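Local coordinates for protein methylthioribose-1-phosphate isomerase (Saccharomyces cerevisiae, PDB 1W2W) that catalyses the interconversion of 5-methylthioribose 1-phosphate and 5-methylthioribulose 1-phosphate, an early step of the methionine salvage pathway, at residues A[16-21]-A[60-65]; A[65-70]-A[96-101]; A[90-95]-A[121-126]. All blocks are in the same frame, centred on the assembly; numbering follows the deposited sequence.

Interaction 1 of 3, residues A[16-21]-A[60-65]; sequences VSVKVL and GSLSVL
Val18 and Leu62 make the larger of the two pairs in this contact by buried area: the fork of the valine is set against the side chain of the leucine, and both of its methyls are used. CG1 of Val18 lies 3.9 Å from Leu62 CD1, while Val18 CG2 sits nearer the leucine's backbone, 4.0 Å from Leu62 CB and 4.1 Å from Leu62 CD2. With CG1 anti to the backbone N (chi1 178°), both methyls of Val18 face Leu62. Val16 makes the second pair. Its CG2 meets Leu65 CD2 at 3.8 Å, and Val16 CG1 comes within 4.1 Å of that same methyl, so one branch of the leucine serves both arms of the valine; here the side chains cross at about a right angle. All four residues are buried, and the contact between them is wholly apolar. Around this first shell, Ile6 of strand 6-9 also packs on Leu62, Phe8 of that strand adjoins Val16, and Leu136 of helix 129-168 backs Leu65. Gln69, one turn beyond Leu65 on helix 53-73, accepts a hydrogen bond from the Val16 amide through its OE1, which ties the residue just before the strand to the helix by a polar link as well. Val18 itself is fixed by backbone bonds with Ile35. The arrangement is that of a small three-stranded antiparallel sheet, with strand 17-21 at its centre, packed against helix 53-73 through Val16, just ahead of that strand, and Val18 on it: the alpha/beta layering of the N-terminal part of this MtnA-type isomerase.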
ATOM      1  N   VAL A  16      29.415 -26.577 -12.206  1.00  4.76           N
ATOM      2  CA  VAL A  16      29.123 -25.273 -11.603  1.00  4.75           C
ATOM      3  C   VAL A  16      28.295 -25.463 -10.345  1.00  5.47           C
ATOM      4  O   VAL A  16      27.623 -26.486 -10.185  1.00  4.73           O
ATOM      5  CB  VAL A  16      28.385 -24.312 -12.563  1.00  4.19           C
ATOM      6  CG1 VAL A  16      29.197 -24.060 -13.825  1.00  5.19           C
ATOM      7  CG2 VAL A  16      26.977 -24.811 -12.903  1.00  5.01           C
ATOM      8  N   SER A  17      28.333 -24.482  -9.446  1.00  4.76           N
ATOM      9  CA  SER A  17      27.371 -24.483  -8.356  1.00  7.02           C
ATOM     10  C   SER A  17      26.531 -23.213  -8.406  1.00  6.21           C
ATOM     11  O   SER A  17      26.988 -22.156  -8.851  1.00  6.34           O
ATOM     12  CB  SER A  17      28.052 -24.684  -7.001  1.00  8.23           C
ATOM     13  OG  SER A  17      28.797 -23.530  -6.667  1.00 12.67           O
ATOM     14  N   VAL A  18      25.287 -23.345  -7.973  1.00  6.59           N
ATOM     15  CA  VAL A  18      24.343 -22.238  -8.020  1.00  6.02           C
ATOM     16  C   VAL A  18      23.560 -22.296  -6.718  1.00  5.96           C
ATOM     17  O   VAL A  18      23.058 -23.352  -6.344  1.00  6.37           O
ATOM     18  CB  VAL A  18      23.393 -22.377  -9.232  1.00  6.70           C
ATOM     19  CG1 VAL A  18      22.373 -21.254  -9.246  1.00  6.45           C
ATOM     20  CG2 VAL A  18      24.186 -22.402 -10.539  1.00  5.63           C
ATOM     21  N   LYS A  19      23.462 -21.171  -6.014  1.00  6.16           N
ATOM     22  CA  LYS A  19      22.533 -21.067  -4.886  1.00  5.21           C
ATOM     23  C   LYS A  19      21.890 -19.682  -4.949  1.00  5.96           C
ATOM     24  O   LYS A  19      22.482 -18.762  -5.497  1.00  5.64           O
ATOM     25  CB  LYS A  19      23.242 -21.311  -3.544  1.00  7.42           C
ATOM     26  CG  LYS A  19      24.233 -20.232  -3.127  1.00  7.84           C
ATOM     27  CD  LYS A  19      25.006 -20.661  -1.880  1.00  7.54           C
ATOM     28  CE  LYS A  19      25.836 -19.515  -1.319  1.00  6.76           C
ATOM     29  NZ  LYS A  19      26.729 -19.982  -0.217  1.00  5.99           N
ATOM     30  N   VAL A  20      20.683 -19.522  -4.420  1.00  5.46           N
ATOM     31  CA  VAL A  20      19.991 -18.242  -4.548  1.00  4.81           C
ATOM     32  C   VAL A  20      19.476 -17.755  -3.199  1.00  3.14           C
ATOM     33  O   VAL A  20      19.119 -18.549  -2.320  1.00  5.89           O
ATOM     34  CB  VAL A  20      18.823 -18.310  -5.546  1.00  5.23           C
ATOM     35  CG1 VAL A  20      19.321 -18.675  -6.947  1.00  6.44           C
ATOM     36  CG2 VAL A  20      17.753 -19.293  -5.051  1.00  5.10           C
ATOM     37  N   LEU A  21      19.446 -16.443  -3.019  1.00  5.22           N
ATOM     38  CA  LEU A  21      18.905 -15.893  -1.785  1.00  5.82           C
ATOM     39  C   LEU A  21      17.408 -16.130  -1.776  1.00  6.07           C
ATOM     40  O   LEU A  21      16.753 -15.933  -2.790  1.00  7.17           O
ATOM     41  CB  LEU A  21      19.149 -14.387  -1.737  1.00  5.19           C
ATOM     42  CG  LEU A  21      20.450 -13.877  -1.129  1.00  5.66           C
ATOM     43  CD1 LEU A  21      20.394 -12.364  -1.116  1.00  4.14           C
ATOM     44  CD2 LEU A  21      20.655 -14.439   0.272  1.00  5.54           C
ATOM     45  N   GLY A  60      16.475 -19.655 -13.955  1.00 11.29           N
ATOM     46  CA  GLY A  60      15.883 -20.649 -14.847  1.00 10.82           C
ATOM     47  C   GLY A  60      16.928 -21.288 -15.755  1.00 12.07           C
ATOM     48  O   GLY A  60      17.044 -22.524 -15.821  1.00 11.22           O
ATOM     49  N   SER A  61      17.684 -20.440 -16.450  1.00 11.25           N
ATOM     50  CA  SER A  61      18.762 -20.879 -17.327  1.00 12.45           C
ATOM     51  C   SER A  61      19.803 -21.712 -16.569  1.00 13.06           C
ATOM     52  O   SER A  61      20.200 -22.778 -17.026  1.00 13.48           O
ATOM     53  CB  SER A  61      19.426 -19.673 -17.997  1.00 13.15           C
ATOM     54  OG  SER A  61      18.490 -18.987 -18.814  1.00 13.45           O
ATOM     55  N   LEU A  62      20.240 -21.222 -15.414  1.00 11.97           N
ATOM     56  CA  LEU A  62      21.219 -21.925 -14.598  1.00 12.86           C
ATOM     57  C   LEU A  62      20.716 -23.293 -14.148  1.00 12.45           C
ATOM     58  O   LEU A  62      21.500 -24.249 -14.086  1.00 12.34           O
ATOM     59  CB  LEU A  62      21.650 -21.089 -13.387  1.00 12.34           C
ATOM     60  CG  LEU A  62      22.595 -19.932 -13.704  1.00 11.93           C
ATOM     61  CD1 LEU A  62      22.723 -19.037 -12.480  1.00 14.38           C
ATOM     62  CD2 LEU A  62      23.966 -20.435 -14.119  1.00 14.23           C
ATOM     63  N   SER A  63      19.424 -23.401 -13.845  1.00 12.67           N
ATOM     64  CA  SER A  63      18.876 -24.668 -13.361  1.00 13.49           C
ATOM     65  C   SER A  63      18.899 -25.753 -14.443  1.00 13.87           C
ATOM     66  O   SER A  63      18.975 -26.944 -14.126  1.00 14.79           O
ATOM     67  CB  SER A  63      17.470 -24.500 -12.764  1.00 13.22           C
ATOM     68  OG  SER A  63      16.475 -24.421 -13.774  1.00 13.94           O
ATOM     69  N   VAL A  64      18.834 -25.345 -15.708  1.00 13.82           N
ATOM     70  CA  VAL A  64      18.995 -26.289 -16.818  1.00 13.56           C
ATOM     71  C   VAL A  64      20.438 -26.800 -16.840  1.00 13.97           C
ATOM     72  O   VAL A  64      20.702 -28.005 -17.006  1.00 13.76           O
ATOM     73  CB  VAL A  64      18.646 -25.627 -18.169  1.00 12.58           C
ATOM     74  CG1 VAL A  64      18.712 -26.657 -19.298  1.00 13.70           C
ATOM     75  CG2 VAL A  64      17.256 -25.008 -18.141  1.00 12.41           C
ATOM     76  N   LEU A  65      21.389 -25.890 -16.665  1.00 13.99           N
ATOM     77  CA  LEU A  65      22.792 -26.286 -16.644  1.00 13.32           C
ATOM     78  C   LEU A  65      23.114 -27.197 -15.458  1.00 13.66           C
ATOM     79  O   LEU A  65      23.781 -28.220 -15.627  1.00 14.04           O
ATOM     80  CB  LEU A  65      23.730 -25.071 -16.680  1.00 13.05           C
ATOM     81  CG  LEU A  65      25.236 -25.379 -16.577  1.00 12.16           C
ATOM     82  CD1 LEU A  65      25.712 -26.220 -17.771  1.00 13.83           C
ATOM     83  CD2 LEU A  65      26.043 -24.089 -16.489  1.00 12.74           C
TER

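Interaction 2 of 3, residues A[65-70]-A[96-101]; sequences LTEVQL and NKRLDF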
ATOM      1  N   LEU A  65      21.389 -25.890 -16.665  1.00 13.99           N
ATOM      2  CA  LEU A  65      22.792 -26.286 -16.644  1.00 13.32           C
ATOM      3  C   LEU A  65      23.114 -27.197 -15.458  1.00 13.66           C
ATOM      4  O   LEU A  65      23.781 -28.220 -15.627  1.00 14.04           O
ATOM      5  CB  LEU A  65      23.730 -25.071 -16.680  1.00 13.05           C
ATOM      6  CG  LEU A  65      25.236 -25.379 -16.577  1.00 12.16           C
ATOM      7  CD1 LEU A  65      25.712 -26.220 -17.771  1.00 13.83           C
ATOM      8  CD2 LEU A  65      26.043 -24.089 -16.489  1.00 12.74           C
ATOM      9  N   THR A  66      22.660 -26.860 -14.257  1.00 12.85           N
ATOM     10  CA  THR A  66      22.919 -27.762 -13.132  1.00 14.00           C
ATOM     11  C   THR A  66      22.280 -29.131 -13.369  1.00 14.66           C
ATOM     12  O   THR A  66      22.852 -30.154 -12.979  1.00 15.82           O
ATOM     13  CB  THR A  66      22.461 -27.184 -11.769  1.00 13.63           C
ATOM     14  OG1 THR A  66      21.090 -26.783 -11.836  1.00 13.96           O
ATOM     15  CG2 THR A  66      23.200 -25.906 -11.427  1.00 15.13           C
ATOM     16  N   GLU A  67      21.108 -29.151 -14.001  1.00 13.71           N
ATOM     17  CA  GLU A  67      20.438 -30.418 -14.290  1.00 15.37           C
ATOM     18  C   GLU A  67      21.255 -31.278 -15.252  1.00 16.44           C
ATOM     19  O   GLU A  67      21.455 -32.475 -15.011  1.00 16.57           O
ATOM     20  CB  GLU A  67      19.016 -30.229 -14.823  1.00 15.19           C
ATOM     21  CG  GLU A  67      18.371 -31.559 -15.192  1.00 14.88           C
ATOM     22  CD  GLU A  67      16.865 -31.536 -15.075  1.00 16.19           C
ATOM     23  OE1 GLU A  67      16.192 -32.109 -15.956  1.00 16.44           O
ATOM     24  OE2 GLU A  67      16.351 -30.946 -14.101  1.00 16.67           O
ATOM     25  N   VAL A  68      21.738 -30.689 -16.343  1.00 16.91           N
ATOM     26  CA  VAL A  68      22.451 -31.512 -17.316  1.00 18.25           C
ATOM     27  C   VAL A  68      23.790 -31.973 -16.764  1.00 18.07           C
ATOM     28  O   VAL A  68      24.273 -33.064 -17.095  1.00 16.86           O
ATOM     29  CB  VAL A  68      22.603 -30.838 -18.691  1.00 19.29           C
ATOM     30  CG1 VAL A  68      21.233 -30.513 -19.295  1.00 20.64           C
ATOM     31  CG2 VAL A  68      23.463 -29.624 -18.587  1.00 19.63           C
ATOM     32  N   GLN A  69      24.394 -31.156 -15.905  1.00 16.65           N
ATOM     33  CA  GLN A  69      25.646 -31.562 -15.278  1.00 16.93           C
ATOM     34  C   GLN A  69      25.448 -32.645 -14.237  1.00 18.55           C
ATOM     35  O   GLN A  69      26.296 -33.526 -14.083  1.00 18.99           O
ATOM     36  CB  GLN A  69      26.401 -30.362 -14.707  1.00 16.22           C
ATOM     37  CG  GLN A  69      26.723 -29.361 -15.812  1.00 14.22           C
ATOM     38  CD  GLN A  69      27.750 -28.336 -15.407  1.00 14.77           C
ATOM     39  OE1 GLN A  69      27.850 -27.980 -14.228  1.00 13.98           O
ATOM     40  NE2 GLN A  69      28.527 -27.862 -16.373  1.00 15.08           N
ATOM     41  N   LEU A  70      24.322 -32.591 -13.535  1.00 19.00           N
ATOM     42  CA  LEU A  70      23.987 -33.628 -12.569  1.00 21.25           C
ATOM     43  C   LEU A  70      23.753 -34.974 -13.262  1.00 22.56           C
ATOM     44  O   LEU A  70      24.212 -36.013 -12.787  1.00 22.98           O
ATOM     45  CB  LEU A  70      22.755 -33.222 -11.753  1.00 20.87           C
ATOM     46  CG  LEU A  70      22.287 -34.161 -10.637  1.00 21.53           C
ATOM     47  CD1 LEU A  70      23.437 -34.557  -9.739  1.00 21.99           C
ATOM     48  CD2 LEU A  70      21.171 -33.518  -9.816  1.00 22.05           C
ATOM     49  N   ASN A  96      13.238 -31.032 -23.468  1.00 19.39           N
ATOM     50  CA  ASN A  96      12.310 -30.038 -24.000  1.00 19.59           C
ATOM     51  C   ASN A  96      11.032 -29.937 -23.188  1.00 19.81           C
ATOM     52  O   ASN A  96      10.516 -28.844 -22.962  1.00 20.09           O
ATOM     53  CB  ASN A  96      12.012 -30.269 -25.483  1.00 20.30           C
ATOM     54  CG  ASN A  96      13.102 -29.712 -26.374  1.00 21.66           C
ATOM     55  OD1 ASN A  96      13.565 -28.584 -26.174  1.00 23.92           O
ATOM     56  ND2 ASN A  96      13.528 -30.500 -27.354  1.00 20.93           N
ATOM     57  N   LYS A  97      10.534 -31.078 -22.730  1.00 19.52           N
ATOM     58  CA  LYS A  97       9.348 -31.104 -21.880  1.00 20.25           C
ATOM     59  C   LYS A  97       9.630 -30.365 -20.570  1.00 19.57           C
ATOM     60  O   LYS A  97       8.794 -29.608 -20.076  1.00 19.51           O
ATOM     61  CB  LYS A  97       8.937 -32.554 -21.617  1.00 21.33           C
ATOM     62  CG  LYS A  97       7.690 -32.744 -20.761  1.00 23.52           C
ATOM     63  CD  LYS A  97       7.241 -34.211 -20.823  1.00 29.91           C
ATOM     64  CE  LYS A  97       7.730 -35.014 -19.627  1.00 31.98           C
ATOM     65  NZ  LYS A  97       6.604 -35.223 -18.662  1.00 35.70           N
ATOM     66  N   ARG A  98      10.816 -30.579 -20.015  1.00 18.66           N
ATOM     67  CA  ARG A  98      11.174 -29.933 -18.759  1.00 17.93           C
ATOM     68  C   ARG A  98      11.431 -28.431 -18.933  1.00 17.69           C
ATOM     69  O   ARG A  98      11.151 -27.642 -18.022  1.00 15.96           O
ATOM     70  CB  ARG A  98      12.338 -30.667 -18.085  1.00 18.72           C
ATOM     71  CG  ARG A  98      11.860 -31.974 -17.462  1.00 19.77           C
ATOM     72  CD  ARG A  98      12.960 -32.857 -16.941  1.00 21.25           C
ATOM     73  NE  ARG A  98      13.561 -32.325 -15.717  1.00 19.37           N
ATOM     74  CZ  ARG A  98      12.950 -32.262 -14.546  1.00 18.67           C
ATOM     75  NH1 ARG A  98      11.699 -32.692 -14.413  1.00 21.52           N
ATOM     76  NH2 ARG A  98      13.596 -31.777 -13.498  1.00 19.25           N
ATOM     77  N   LEU A  99      11.930 -28.037 -20.103  1.00 16.78           N
ATOM     78  CA  LEU A  99      11.990 -26.613 -20.458  1.00 16.24           C
ATOM     79  C   LEU A  99      10.618 -25.955 -20.558  1.00 17.19           C
ATOM     80  O   LEU A  99      10.429 -24.824 -20.102  1.00 15.69           O
ATOM     81  CB  LEU A  99      12.816 -26.386 -21.731  1.00 15.86           C
ATOM     82  CG  LEU A  99      14.289 -26.796 -21.685  1.00 14.62           C
ATOM     83  CD1 LEU A  99      14.887 -26.727 -23.092  1.00 14.91           C
ATOM     84  CD2 LEU A  99      15.067 -25.891 -20.719  1.00 16.19           C
ATOM     85  N   ASP A 100       9.654 -26.653 -21.145  1.00 16.55           N
ATOM     86  CA  ASP A 100       8.269 -26.187 -21.132  1.00 17.09           C
ATOM     87  C   ASP A 100       7.673 -26.085 -19.725  1.00 15.66           C
ATOM     88  O   ASP A 100       6.934 -25.146 -19.427  1.00 14.78           O
ATOM     89  CB  ASP A 100       7.381 -27.048 -22.051  1.00 17.01           C
ATOM     90  CG  ASP A 100       7.823 -27.002 -23.512  1.00 21.09           C
ATOM     91  OD1 ASP A 100       8.607 -26.103 -23.893  1.00 22.42           O
ATOM     92  OD2 ASP A 100       7.437 -27.839 -24.361  1.00 21.43           O
ATOM     93  N   PHE A 101       7.993 -27.046 -18.859  1.00 14.34           N
ATOM     94  CA  PHE A 101       7.572 -26.996 -17.458  1.00 15.41           C
ATOM     95  C   PHE A 101       8.135 -25.728 -16.805  1.00 14.88           C
ATOM     96  O   PHE A 101       7.395 -24.944 -16.186  1.00 14.35           O
ATOM     97  CB  PHE A 101       8.058 -28.264 -16.745  1.00 15.16           C
ATOM     98  CG  PHE A 101       7.831 -28.272 -15.260  1.00 17.20           C
ATOM     99  CD1 PHE A 101       6.557 -28.109 -14.733  1.00 19.18           C
ATOM    100  CD2 PHE A 101       8.900 -28.445 -14.396  1.00 17.91           C
ATOM    101  CE1 PHE A 101       6.352 -28.119 -13.363  1.00 21.73           C
ATOM    102  CE2 PHE A 101       8.701 -28.460 -13.022  1.00 20.93           C
ATOM    103  CZ  PHE A 101       7.426 -28.299 -12.508  1.00 20.36           C
TER
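The guanidinium of Arg98 is met at its edge by the carboxylate of Glu67, and the two flat groups lie nearly coplanar, 25° apart. Arginine grips glutamate side-on with two nitrogens: NE donates to Glu67 OE1 at 2.7 Å on that oxygen's syn lone pair, and Arg98 NH2 donates to Glu67 OE2 at 2.9 Å, again from the syn side. The second bond is the straighter, 170° at the hydrogen against 156° for the first. Glu67 reaches out as an extended chain, whereas the arginine bends at its third torsion and presents its NE edge. This bidentate salt bridge joins helices 53-73 and 88-103 of the helical N-terminal part of the chain, bridging backbones whose CA atoms, Glu67 to Arg98, stay 10.3 Å apart. Arg98 NH2 also forms a salt bridge with OD2 of Asp39, so that one nitrogen serves two acids. The carboxylate is held from other quarters too, OE2 by the amide of Ile38 and OE1 by the hydroxyl of Tyr83. Replacing the arginine by a leucine would probably leave the buried Glu67 carboxylate without its compensating charge and deprive Asp39 of a salt-bridge partner.

Interaction 3 of 3, residues A[90-95]-A[121-126]; sequences STKTVL and NILKSS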
ATOM      1  N   SER A  90      15.829 -39.156 -27.639  1.00 24.74           N
ATOM      2  CA  SER A  90      14.941 -39.410 -26.508  1.00 22.90           C
ATOM      3  C   SER A  90      15.255 -38.467 -25.342  1.00 21.94           C
ATOM      4  O   SER A  90      14.345 -37.980 -24.666  1.00 22.01           O
ATOM      5  CB  SER A  90      15.020 -40.874 -26.062  1.00 24.70           C
ATOM      6  OG  SER A  90      14.647 -41.751 -27.118  1.00 25.19           O
ATOM      7  N   THR A  91      16.541 -38.214 -25.127  1.00 19.67           N
ATOM      8  CA  THR A  91      16.999 -37.285 -24.092  1.00 19.21           C
ATOM      9  C   THR A  91      16.434 -35.880 -24.327  1.00 20.00           C
ATOM     10  O   THR A  91      15.857 -35.258 -23.426  1.00 18.68           O
ATOM     11  CB  THR A  91      18.536 -37.250 -24.081  1.00 19.63           C
ATOM     12  OG1 THR A  91      19.033 -38.522 -23.643  1.00 19.16           O
ATOM     13  CG2 THR A  91      19.081 -36.249 -23.036  1.00 18.67           C
ATOM     14  N   LYS A  92      16.597 -35.389 -25.551  1.00 19.68           N
ATOM     15  CA  LYS A  92      16.053 -34.083 -25.933  1.00 20.35           C
ATOM     16  C   LYS A  92      14.551 -33.932 -25.726  1.00 20.55           C
ATOM     17  O   LYS A  92      14.080 -32.872 -25.313  1.00 21.96           O
ATOM     18  CB  LYS A  92      16.431 -33.759 -27.382  1.00 19.60           C
ATOM     19  CG  LYS A  92      17.897 -33.411 -27.534  1.00 20.44           C
ATOM     20  CD  LYS A  92      18.179 -32.824 -28.908  1.00 18.85           C
ATOM     21  CE  LYS A  92      18.217 -33.929 -29.959  1.00 21.63           C
ATOM     22  NZ  LYS A  92      18.630 -33.359 -31.272  1.00 20.50           N
ATOM     23  N   THR A  93      13.786 -34.980 -26.013  1.00 20.16           N
ATOM     24  CA  THR A  93      12.345 -34.954 -25.790  1.00 19.84           C
ATOM     25  C   THR A  93      11.977 -34.628 -24.339  1.00 20.11           C
ATOM     26  O   THR A  93      11.118 -33.783 -24.076  1.00 19.01           O
ATOM     27  CB  THR A  93      11.733 -36.303 -26.197  1.00 20.88           C
ATOM     28  OG1 THR A  93      11.899 -36.462 -27.611  1.00 21.00           O
ATOM     29  CG2 THR A  93      10.212 -36.294 -25.993  1.00 22.62           C
ATOM     30  N   VAL A  94      12.631 -35.310 -23.408  1.00 18.14           N
ATOM     31  CA  VAL A  94      12.386 -35.044 -21.994  1.00 19.13           C
ATOM     32  C   VAL A  94      12.919 -33.667 -21.584  1.00 19.27           C
ATOM     33  O   VAL A  94      12.228 -32.911 -20.886  1.00 18.05           O
ATOM     34  CB  VAL A  94      12.941 -36.155 -21.098  1.00 18.65           C
ATOM     35  CG1 VAL A  94      12.856 -35.753 -19.617  1.00 18.80           C
ATOM     36  CG2 VAL A  94      12.163 -37.448 -21.343  1.00 19.78           C
ATOM     37  N   LEU A  95      14.131 -33.336 -22.022  1.00 18.83           N
ATOM     38  CA  LEU A  95      14.672 -32.002 -21.740  1.00 19.67           C
ATOM     39  C   LEU A  95      13.725 -30.904 -22.235  1.00 20.75           C
ATOM     40  O   LEU A  95      13.436 -29.952 -21.501  1.00 19.55           O
ATOM     41  CB  LEU A  95      16.063 -31.837 -22.347  1.00 20.31           C
ATOM     42  CG  LEU A  95      16.882 -30.596 -21.988  1.00 22.04           C
ATOM     43  CD1 LEU A  95      16.740 -30.280 -20.506  1.00 22.88           C
ATOM     44  CD2 LEU A  95      18.327 -30.925 -22.322  1.00 24.09           C
ATOM     45  N   ASN A 121      17.309 -23.387 -28.977  1.00 19.93           N
ATOM     46  CA  ASN A 121      18.100 -23.256 -30.198  1.00 20.98           C
ATOM     47  C   ASN A 121      19.490 -23.855 -30.039  1.00 20.85           C
ATOM     48  O   ASN A 121      20.021 -24.499 -30.954  1.00 20.62           O
ATOM     49  CB  ASN A 121      18.226 -21.787 -30.608  1.00 21.99           C
ATOM     50  CG  ASN A 121      16.965 -21.263 -31.260  1.00 24.90           C
ATOM     51  OD1 ASN A 121      16.159 -22.035 -31.784  1.00 27.13           O
ATOM     52  ND2 ASN A 121      16.783 -19.948 -31.226  1.00 28.92           N
ATOM     53  N   ILE A 122      20.087 -23.647 -28.871  1.00 20.05           N
ATOM     54  CA  ILE A 122      21.356 -24.289 -28.577  1.00 19.24           C
ATOM     55  C   ILE A 122      21.194 -25.807 -28.538  1.00 19.50           C
ATOM     56  O   ILE A 122      22.023 -26.533 -29.090  1.00 21.36           O
ATOM     57  CB  ILE A 122      21.963 -23.763 -27.271  1.00 19.03           C
ATOM     58  CG1 ILE A 122      22.357 -22.290 -27.448  1.00 18.51           C
ATOM     59  CG2 ILE A 122      23.202 -24.583 -26.896  1.00 19.58           C
ATOM     60  CD1 ILE A 122      22.722 -21.606 -26.138  1.00 18.64           C
ATOM     61  N   LEU A 123      20.133 -26.285 -27.897  1.00 18.98           N
ATOM     62  CA  LEU A 123      19.914 -27.726 -27.794  1.00 19.24           C
ATOM     63  C   LEU A 123      19.788 -28.347 -29.184  1.00 21.04           C
ATOM     64  O   LEU A 123      20.333 -29.425 -29.440  1.00 20.60           O
ATOM     65  CB  LEU A 123      18.668 -28.027 -26.964  1.00 19.35           C
ATOM     66  CG  LEU A 123      18.330 -29.486 -26.667  1.00 17.15           C
ATOM     67  CD1 LEU A 123      19.462 -30.246 -26.002  1.00 16.23           C
ATOM     68  CD2 LEU A 123      17.055 -29.575 -25.843  1.00 18.42           C
ATOM     69  N   LYS A 124      19.071 -27.664 -30.074  1.00 21.04           N
ATOM     70  CA  LYS A 124      18.844 -28.173 -31.431  1.00 24.88           C
ATOM     71  C   LYS A 124      20.101 -28.214 -32.299  1.00 24.19           C
ATOM     72  O   LYS A 124      20.166 -28.962 -33.276  1.00 25.40           O
ATOM     73  CB  LYS A 124      17.736 -27.379 -32.130  1.00 24.33           C
ATOM     74  CG  LYS A 124      16.348 -27.751 -31.661  1.00 28.76           C
ATOM     75  CD  LYS A 124      15.455 -26.516 -31.559  1.00 32.68           C
ATOM     76  CE  LYS A 124      15.104 -25.957 -32.929  1.00 35.00           C
ATOM     77  NZ  LYS A 124      13.649 -25.620 -32.986  1.00 36.50           N
ATOM     78  N   SER A 125      21.114 -27.427 -31.964  1.00 25.06           N
ATOM     79  CA  SER A 125      22.367 -27.521 -32.706  1.00 26.74           C
ATOM     80  C   SER A 125      23.508 -28.248 -31.990  1.00 26.41           C
ATOM     81  O   SER A 125      24.650 -28.222 -32.455  1.00 27.66           O
ATOM     82  CB  SER A 125      22.809 -26.161 -33.260  1.00 26.89           C
ATOM     83  OG  SER A 125      22.892 -25.184 -32.237  1.00 30.05           O
ATOM     84  N   SER A 126      23.209 -28.897 -30.866  1.00 25.43           N
ATOM     85  CA  SER A 126      24.209 -29.702 -30.165  1.00 24.86           C
ATOM     86  C   SER A 126      24.148 -31.174 -30.587  1.00 25.02           C
ATOM     87  O   SER A 126      23.074 -31.743 -30.682  1.00 23.44           O
ATOM     88  CB  SER A 126      24.012 -29.590 -28.649  1.00 24.85           C
ATOM     89  OG  SER A 126      24.086 -28.233 -28.233  1.00 25.02           O
TER
HETATM   90  O   HOH W   1      20.440 -31.337 -31.428  1.00 28.28           O
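Leu123 lies over the aliphatic stem of Lys92, its CD1 methyl 3.8 Å from Lys92 CG and its CG 4.0 Å from Lys92 CD, the two side chains running past each other in opposite directions. This is helix-to-helix packing within the helical N-terminal part of the chain, between helix 88-103 and helix 111-124. Leu95, one turn beyond Lys92, shares the CD1 methyl of Leu123, with Leu95 CD2 at 3.9 Å from it, and also lies against Leu123 CD2. Both methyls of Leu123 are thus engaged, its first torsion (chi1 -176°) swinging the branch away from the backbone N and toward helix 88-103. Trp88 and Phe132 help to enclose the leucine. In the last part of the segment 121-126, Ser126 OG donates a hydrogen bond to Ile122 O (2.8 Å), approaching from above the carbonyl plane. The lysine is apolar in its stem and polar at its tip: a bend at chi3 (-77°) turns the end of the chain toward the backbone carbonyls of Leu123 and Ser126. There Lys92 NZ donates to a water at 2.7 Å, and that water in turn donates to Leu123 O and Ser126 O, each 2.8 Å away.

The three contacts form a continuous series from the sheet out across three helices of the N-terminal part. Interactions 1 and 2 share Leu65 and helix 53-73, with centres about 11 Å apart; they also touch directly, Val64 CG2 lying 3.5 Å from Leu99 CD2 and Val18 CG2 3.7 Å from Thr66 CG2. Helix 88-103 then links interaction 2 to interaction 3, whose centres are about 10 Å apart, with Asn96 OD1 3.6 Å from Leu123 CD2. Interactions 1 and 3 are the most distant pair, about 19 Å between centres. Sheet, helix, helix and helix are thus joined successively by apolar packing, a salt bridge, and packing with a water-mediated link, all of it away from Cys181, the predicted transition-state stabilizer.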